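Local coordinates for HmuY protein (Prevotella intermedia, PDB 6R2H), which probably binds heme as a hemophore-like member of the HmuY family, and is captured here in the heme-free state, at residues T3-F8 against D92-N97; W18-L23 against D77-N82. All blocks are in the same frame, centred on the assembly; numbering follows the deposited sequence.

In the fold
The contacts involve strands of different sheets and lie at different depths. Contact 1 sits at the periphery, its centre about 20 Å from the centre of the chain, where segment 3-8, which carries part of edge strand 6-11 of the large antiparallel sheet, meets a loop; the centre of contact 2 is about 6 Å from that of the chain, between two strands of the four-stranded sheet. Their chemistry follows their place: near the surface one valine touches a leucine and an asparagine, whereas inside, larger aromatic side chains pack against an arginine. Neither has a hydrogen bond between its segments. The sheets touch where F8 CZ lies 3.5 Å from I21 CD1, linking one element of each contact.

Contact 1: T3-F8 against D92-N97; sequences TQVKHF and DLNKIN
The N-terminal segment 3-8, which runs into edge strand 6-11 of the large antiparallel sheet, rests on the loop between strands 83-87 and 105-115 through V5, which meets L93 and N94. V5 and L93 approach tip to tip: V5 CG2 is 3.8 Å from L93 CD2, and V5 CG1 is 4.1 Å from that same methyl, so both valine branches straddle one leucine tip. CG of L93 stands anti to its own backbone N (chi1 -178°), which sends the branched end toward the valine, while L93 also packs on L167 of strand 165-174. N94 crosses V5 at about a right angle, its ND2 4.0 Å from V5 CG2, an amide brushing a methyl without a polar bond. A short valine suits this boundary, and an exposed asparagine can border it while keeping its amide near the surface.

Each segment has its own local bonds. In the loop, D92 makes an Asx turn: N94 N donates to D92 OD1 at 2.8 Å, with an N-H...O angle of 147°, and K95 N bonds to D92 O at 3.0 Å. On the other side, T3 OG1 gives its proton to Q4 O at 2.8 Å, in the carbonyl plane, and accepts from F189 N. K188 bridges the region, for its NZ bonds L93 O and I96 O, and V5 packs on K188; T2 OG1 also bonds N97 O.

With 124 Å² buried and only van der Waals contact between the segments, the direct pairing is modest and little directional; the polar links come from residues beside it.

Contact 2: W18-L23 against D77-N82; sequences WIYIDL and DARTNN
The indole of W18 meets R79 obliquely with its far end: W18 CZ3 is 3.9 Å and W18 CH2 4.0 Å from R79 CB, with D77 O at 4.3 Å from W18 CZ3. Over one face of the same ring lies the hydroxyl of Y20, 3.7 Å above the plane and displaced toward the rim. At the edge of the R79 guanidinium, near its plane, lies Y20 OH, 4.1 Å from R79 NH1, too long for a hydrogen bond; the phenol ring of Y20 and the guanidinium plane stand 60° apart.

Strands 17-21 and 77-80 are not neighbours in their antiparallel four-stranded sheet. Strand 71-74 lies between them, so the axes of 18-21 and 77-80 come no nearer than 9.2 Å and, as expected for alternate strands, run in roughly the same direction, at 39°. Large rings suit W18 and Y20 because they must reach over this middle strand, where the small A72 lies against both. The strand sets R79 CB against W18; with CG anti to the backbone N (chi1 -173°), the extended chain then carries the guanidinium past Y20 to a long, weak ion pair with D62. The polar atoms of W18 and D77 are bonded outside the two segments: W18 NE1 with E33 OE1, and D77 OD2 with H74 ND1.

Contact 1: T3-F8 against D92-N97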
loop_
_atom_site.group_PDB
_atom_site.type_symbol
_atom_site.label_atom_id
_atom_site.label_comp_id
_atom_site.label_asym_id
_atom_site.label_seq_id
_atom_site.Cartn_x
_atom_site.Cartn_y
_atom_site.Cartn_z
ATOM N N THR A 3 -15.858 8.069 13.996
ATOM C CA THR A 3 -16.942 8.155 13.028
ATOM C C THR A 3 -17.718 6.840 13.041
ATOM O O THR A 3 -17.315 5.895 13.718
ATOM C CB THR A 3 -16.419 8.524 11.627
ATOM O OG1 THR A 3 -15.562 7.489 11.133
ATOM C CG2 THR A 3 -15.722 9.870 11.564
ATOM N N GLN A 4 -18.827 6.785 12.291
ATOM C CA GLN A 4 -19.386 5.498 11.913
ATOM C C GLN A 4 -18.326 4.738 11.116
ATOM O O GLN A 4 -17.232 5.257 10.872
ATOM C CB GLN A 4 -20.667 5.664 11.093
ATOM C CG GLN A 4 -21.941 5.682 11.933
ATOM C CD GLN A 4 -22.213 4.402 12.691
ATOM O OE1 GLN A 4 -21.869 3.300 12.256
ATOM N NE2 GLN A 4 -22.847 4.538 13.844
ATOM N N VAL A 5 -18.669 3.506 10.716
ATOM C CA VAL A 5 -17.870 2.719 9.791
ATOM C C VAL A 5 -18.083 3.276 8.387
ATOM O O VAL A 5 -19.225 3.418 7.952
ATOM C CB VAL A 5 -18.261 1.231 9.853
ATOM C CG1 VAL A 5 -17.756 0.465 8.633
ATOM C CG2 VAL A 5 -17.775 0.590 11.143
ATOM N N LYS A 6 -16.975 3.594 7.700
ATOM C CA LYS A 6 -17.027 4.049 6.322
ATOM C C LYS A 6 -16.471 2.942 5.425
ATOM O O LYS A 6 -15.888 1.968 5.911
ATOM C CB LYS A 6 -16.268 5.369 6.123
ATOM C CG LYS A 6 -16.363 6.424 7.224
ATOM C CD LYS A 6 -17.387 7.520 6.994
ATOM C CE LYS A 6 -18.256 7.748 8.215
ATOM N NZ LYS A 6 -18.691 9.161 8.356
ATOM N N HIS A 7 -16.699 3.091 4.112
ATOM C CA HIS A 7 -16.248 2.120 3.138
ATOM C C HIS A 7 -15.422 2.806 2.055
ATOM O O HIS A 7 -15.685 3.946 1.686
ATOM C CB HIS A 7 -17.425 1.299 2.606
ATOM C CG HIS A 7 -17.020 0.259 1.611
ATOM N ND1 HIS A 7 -16.082 -0.721 1.893
ATOM C CD2 HIS A 7 -17.419 0.032 0.341
ATOM C CE1 HIS A 7 -15.922 -1.496 0.835
ATOM N NE2 HIS A 7 -16.740 -1.068 -0.123
ATOM N N PHE A 8 -14.383 2.103 1.596
ATOM C CA PHE A 8 -13.591 2.514 0.458
ATOM C C PHE A 8 -13.396 1.318 -0.467
ATOM O O PHE A 8 -13.097 0.211 -0.009
ATOM C CB PHE A 8 -12.216 3.024 0.889
ATOM C CG PHE A 8 -11.327 3.360 -0.285
ATOM C CD1 PHE A 8 -10.638 2.361 -0.963
ATOM C CD2 PHE A 8 -11.205 4.665 -0.739
ATOM C CE1 PHE A 8 -9.851 2.654 -2.066
ATOM C CE2 PHE A 8 -10.409 4.956 -1.838
ATOM C CZ PHE A 8 -9.748 3.950 -2.511
ATOM N N ASP A 92 -13.270 -7.885 14.360
ATOM C CA ASP A 92 -14.576 -7.264 14.249
ATOM C C ASP A 92 -14.411 -5.758 14.433
ATOM O O ASP A 92 -14.072 -5.293 15.520
ATOM C CB ASP A 92 -15.549 -7.898 15.249
ATOM C CG ASP A 92 -16.996 -7.444 15.152
ATOM O OD1 ASP A 92 -17.258 -6.359 14.581
ATOM O OD2 ASP A 92 -17.858 -8.179 15.677
ATOM N N LEU A 93 -14.669 -4.995 13.367
ATOM C CA LEU A 93 -14.476 -3.554 13.420
ATOM C C LEU A 93 -15.514 -2.901 14.339
ATOM O O LEU A 93 -15.312 -1.779 14.808
ATOM C CB LEU A 93 -14.548 -2.994 11.995
ATOM C CG LEU A 93 -14.317 -1.490 11.852
ATOM C CD1 LEU A 93 -12.961 -1.074 12.398
ATOM C CD2 LEU A 93 -14.431 -1.078 10.392
ATOM N N ASN A 94 -16.612 -3.608 14.622
ATOM C CA ASN A 94 -17.641 -3.037 15.474
ATOM C C ASN A 94 -17.278 -3.215 16.941
ATOM O O ASN A 94 -17.915 -2.622 17.807
ATOM C CB ASN A 94 -19.017 -3.640 15.217
ATOM C CG ASN A 94 -19.573 -3.208 13.887
ATOM O OD1 ASN A 94 -19.908 -4.055 13.067
ATOM N ND2 ASN A 94 -19.650 -1.904 13.672
ATOM N N LYS A 95 -16.264 -4.040 17.211
ATOM C CA LYS A 95 -15.916 -4.331 18.588
ATOM C C LYS A 95 -14.711 -3.494 19.016
ATOM O O LYS A 95 -14.065 -3.831 20.008
ATOM C CB LYS A 95 -15.696 -5.832 18.784
ATOM C CG LYS A 95 -16.936 -6.646 19.135
ATOM C CD LYS A 95 -16.654 -8.106 19.503
ATOM C CE LYS A 95 -15.967 -8.294 20.846
ATOM N NZ LYS A 95 -15.831 -9.724 21.228
ATOM N N ILE A 96 -14.410 -2.410 18.278
ATOM C CA ILE A 96 -13.256 -1.584 18.620
ATOM C C ILE A 96 -13.456 -0.144 18.151
ATOM O O ILE A 96 -13.874 0.083 17.015
ATOM C CB ILE A 96 -11.953 -2.211 18.078
ATOM C CG1 ILE A 96 -10.727 -1.405 18.516
ATOM C CG2 ILE A 96 -12.017 -2.414 16.565
ATOM C CD1 ILE A 96 -9.434 -2.184 18.482
ATOM N N ASN A 97 -13.112 0.824 19.019
ATOM C CA ASN A 97 -13.400 2.229 18.759
ATOM C C ASN A 97 -12.262 3.146 19.191
ATOM O O ASN A 97 -12.377 4.361 19.083
ATOM C CB ASN A 97 -14.696 2.685 19.431
ATOM C CG ASN A 97 -15.913 2.380 18.591
ATOM O OD1 ASN A 97 -16.195 3.085 17.616
ATOM N ND2 ASN A 97 -16.628 1.326 18.960
#

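Contact 2: W18-L23 against D77-N82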
loop_
_atom_site.group_PDB
_atom_site.type_symbol
_atom_site.label_atom_id
_atom_site.label_comp_id
_atom_site.label_asym_id
_atom_site.label_seq_id
_atom_site.Cartn_x
_atom_site.Cartn_y
_atom_site.Cartn_z
ATOM N N TRP A 18 -0.041 4.726 -8.203
ATOM C CA TRP A 18 -0.452 4.730 -6.815
ATOM C C TRP A 18 -1.885 5.249 -6.730
ATOM O O TRP A 18 -2.326 6.023 -7.572
ATOM C CB TRP A 18 0.466 5.663 -6.018
ATOM C CG TRP A 18 1.826 5.133 -5.690
ATOM C CD1 TRP A 18 2.959 5.233 -6.446
ATOM C CD2 TRP A 18 2.206 4.429 -4.490
ATOM N NE1 TRP A 18 4.019 4.640 -5.804
ATOM C CE2 TRP A 18 3.587 4.137 -4.604
ATOM C CE3 TRP A 18 1.514 3.999 -3.347
ATOM C CZ2 TRP A 18 4.282 3.448 -3.612
ATOM C CZ3 TRP A 18 2.206 3.324 -2.364
ATOM C CH2 TRP A 18 3.571 3.049 -2.499
ATOM N N ILE A 19 -2.598 4.853 -5.674
ATOM C CA ILE A 19 -3.746 5.624 -5.224
ATOM C C ILE A 19 -3.419 6.227 -3.857
ATOM O O ILE A 19 -2.752 5.595 -3.042
ATOM C CB ILE A 19 -5.032 4.780 -5.207
ATOM C CG1 ILE A 19 -4.980 3.643 -4.182
ATOM C CG2 ILE A 19 -5.367 4.276 -6.601
ATOM C CD1 ILE A 19 -6.314 2.983 -3.928
ATOM N N TYR A 20 -3.891 7.457 -3.627
ATOM C CA TYR A 20 -3.672 8.191 -2.391
ATOM C C TYR A 20 -5.025 8.477 -1.745
ATOM O O TYR A 20 -5.866 9.145 -2.348
ATOM C CB TYR A 20 -2.885 9.478 -2.661
ATOM C CG TYR A 20 -1.469 9.262 -3.135
ATOM C CD1 TYR A 20 -1.190 9.077 -4.483
ATOM C CD2 TYR A 20 -0.404 9.241 -2.244
ATOM C CE1 TYR A 20 0.109 8.880 -4.930
ATOM C CE2 TYR A 20 0.903 9.051 -2.675
ATOM C CZ TYR A 20 1.160 8.868 -4.026
ATOM O OH TYR A 20 2.434 8.669 -4.475
ATOM N N ILE A 21 -5.229 7.962 -0.522
ATOM C CA ILE A 21 -6.542 8.050 0.105
ATOM C C ILE A 21 -6.530 9.025 1.273
ATOM O O ILE A 21 -5.735 8.883 2.192
ATOM C CB ILE A 21 -7.057 6.671 0.534
ATOM C CG1 ILE A 21 -6.982 5.695 -0.641
ATOM C CG2 ILE A 21 -8.472 6.789 1.089
ATOM C CD1 ILE A 21 -7.074 4.246 -0.265
ATOM N N ASP A 22 -7.445 9.995 1.218
ATOM C CA ASP A 22 -7.750 10.853 2.353
ATOM C C ASP A 22 -8.819 10.159 3.189
ATOM O O ASP A 22 -9.970 10.072 2.772
ATOM C CB ASP A 22 -8.262 12.217 1.889
ATOM C CG ASP A 22 -8.577 13.167 3.025
ATOM O OD1 ASP A 22 -8.632 12.720 4.190
ATOM O OD2 ASP A 22 -8.728 14.373 2.732
ATOM N N LEU A 23 -8.442 9.671 4.372
ATOM C CA LEU A 23 -9.355 8.821 5.124
ATOM C C LEU A 23 -10.518 9.648 5.676
ATOM O O LEU A 23 -11.625 9.137 5.828
ATOM C CB LEU A 23 -8.593 8.057 6.211
ATOM C CG LEU A 23 -7.844 6.810 5.721
ATOM C CD1 LEU A 23 -7.102 6.138 6.856
ATOM C CD2 LEU A 23 -8.761 5.797 5.028
ATOM N N ASP A 77 1.302 -3.103 -2.268
ATOM C CA ASP A 77 2.188 -2.355 -1.389
ATOM C C ASP A 77 1.438 -1.188 -0.749
ATOM O O ASP A 77 0.585 -0.572 -1.382
ATOM C CB ASP A 77 3.398 -1.799 -2.144
ATOM C CG ASP A 77 4.058 -2.797 -3.075
ATOM O OD1 ASP A 77 4.537 -3.822 -2.577
ATOM O OD2 ASP A 77 4.070 -2.541 -4.287
ATOM N N ALA A 78 1.817 -0.863 0.493
ATOM C CA ALA A 78 1.158 0.161 1.291
ATOM C C ALA A 78 2.173 1.158 1.848
ATOM O O ALA A 78 3.264 0.789 2.288
ATOM C CB ALA A 78 0.388 -0.483 2.415
ATOM N N ARG A 79 1.773 2.433 1.851
ATOM C CA ARG A 79 2.565 3.519 2.401
ATOM C C ARG A 79 1.630 4.421 3.196
ATOM O O ARG A 79 0.448 4.523 2.874
ATOM C CB ARG A 79 3.180 4.320 1.253
ATOM C CG ARG A 79 4.176 5.385 1.675
ATOM C CD ARG A 79 4.490 6.215 0.455
ATOM N NE ARG A 79 5.540 7.210 0.628
ATOM C CZ ARG A 79 5.854 8.108 -0.304
ATOM N NH1 ARG A 79 5.200 8.121 -1.458
ATOM N NH2 ARG A 79 6.810 8.996 -0.081
ATOM N N THR A 80 2.167 5.067 4.235
ATOM C CA THR A 80 1.392 6.001 5.034
ATOM C C THR A 80 2.039 7.380 4.944
ATOM O O THR A 80 3.234 7.509 4.668
ATOM C CB THR A 80 1.247 5.541 6.494
ATOM O OG1 THR A 80 2.516 5.739 7.123
ATOM C CG2 THR A 80 0.834 4.090 6.643
ATOM N N ASN A 81 1.207 8.403 5.160
ATOM C CA ASN A 81 1.651 9.778 5.260
ATOM C C ASN A 81 2.004 10.061 6.718
ATOM O O ASN A 81 1.166 10.551 7.475
ATOM C CB ASN A 81 0.561 10.718 4.750
ATOM C CG ASN A 81 1.067 12.129 4.578
ATOM O OD1 ASN A 81 2.203 12.424 4.930
ATOM N ND2 ASN A 81 0.239 13.005 4.043
ATOM N N ASN A 82 3.236 9.703 7.102
ATOM C CA ASN A 82 3.763 9.937 8.435
ATOM C C ASN A 82 2.918 9.197 9.488
ATOM O O ASN A 82 2.487 9.779 10.491
ATOM C CB ASN A 82 3.979 11.440 8.629
ATOM C CG ASN A 82 5.188 11.803 9.470
ATOM O OD1 ASN A 82 6.026 10.960 9.796
ATOM N ND2 ASN A 82 5.287 13.074 9.825
#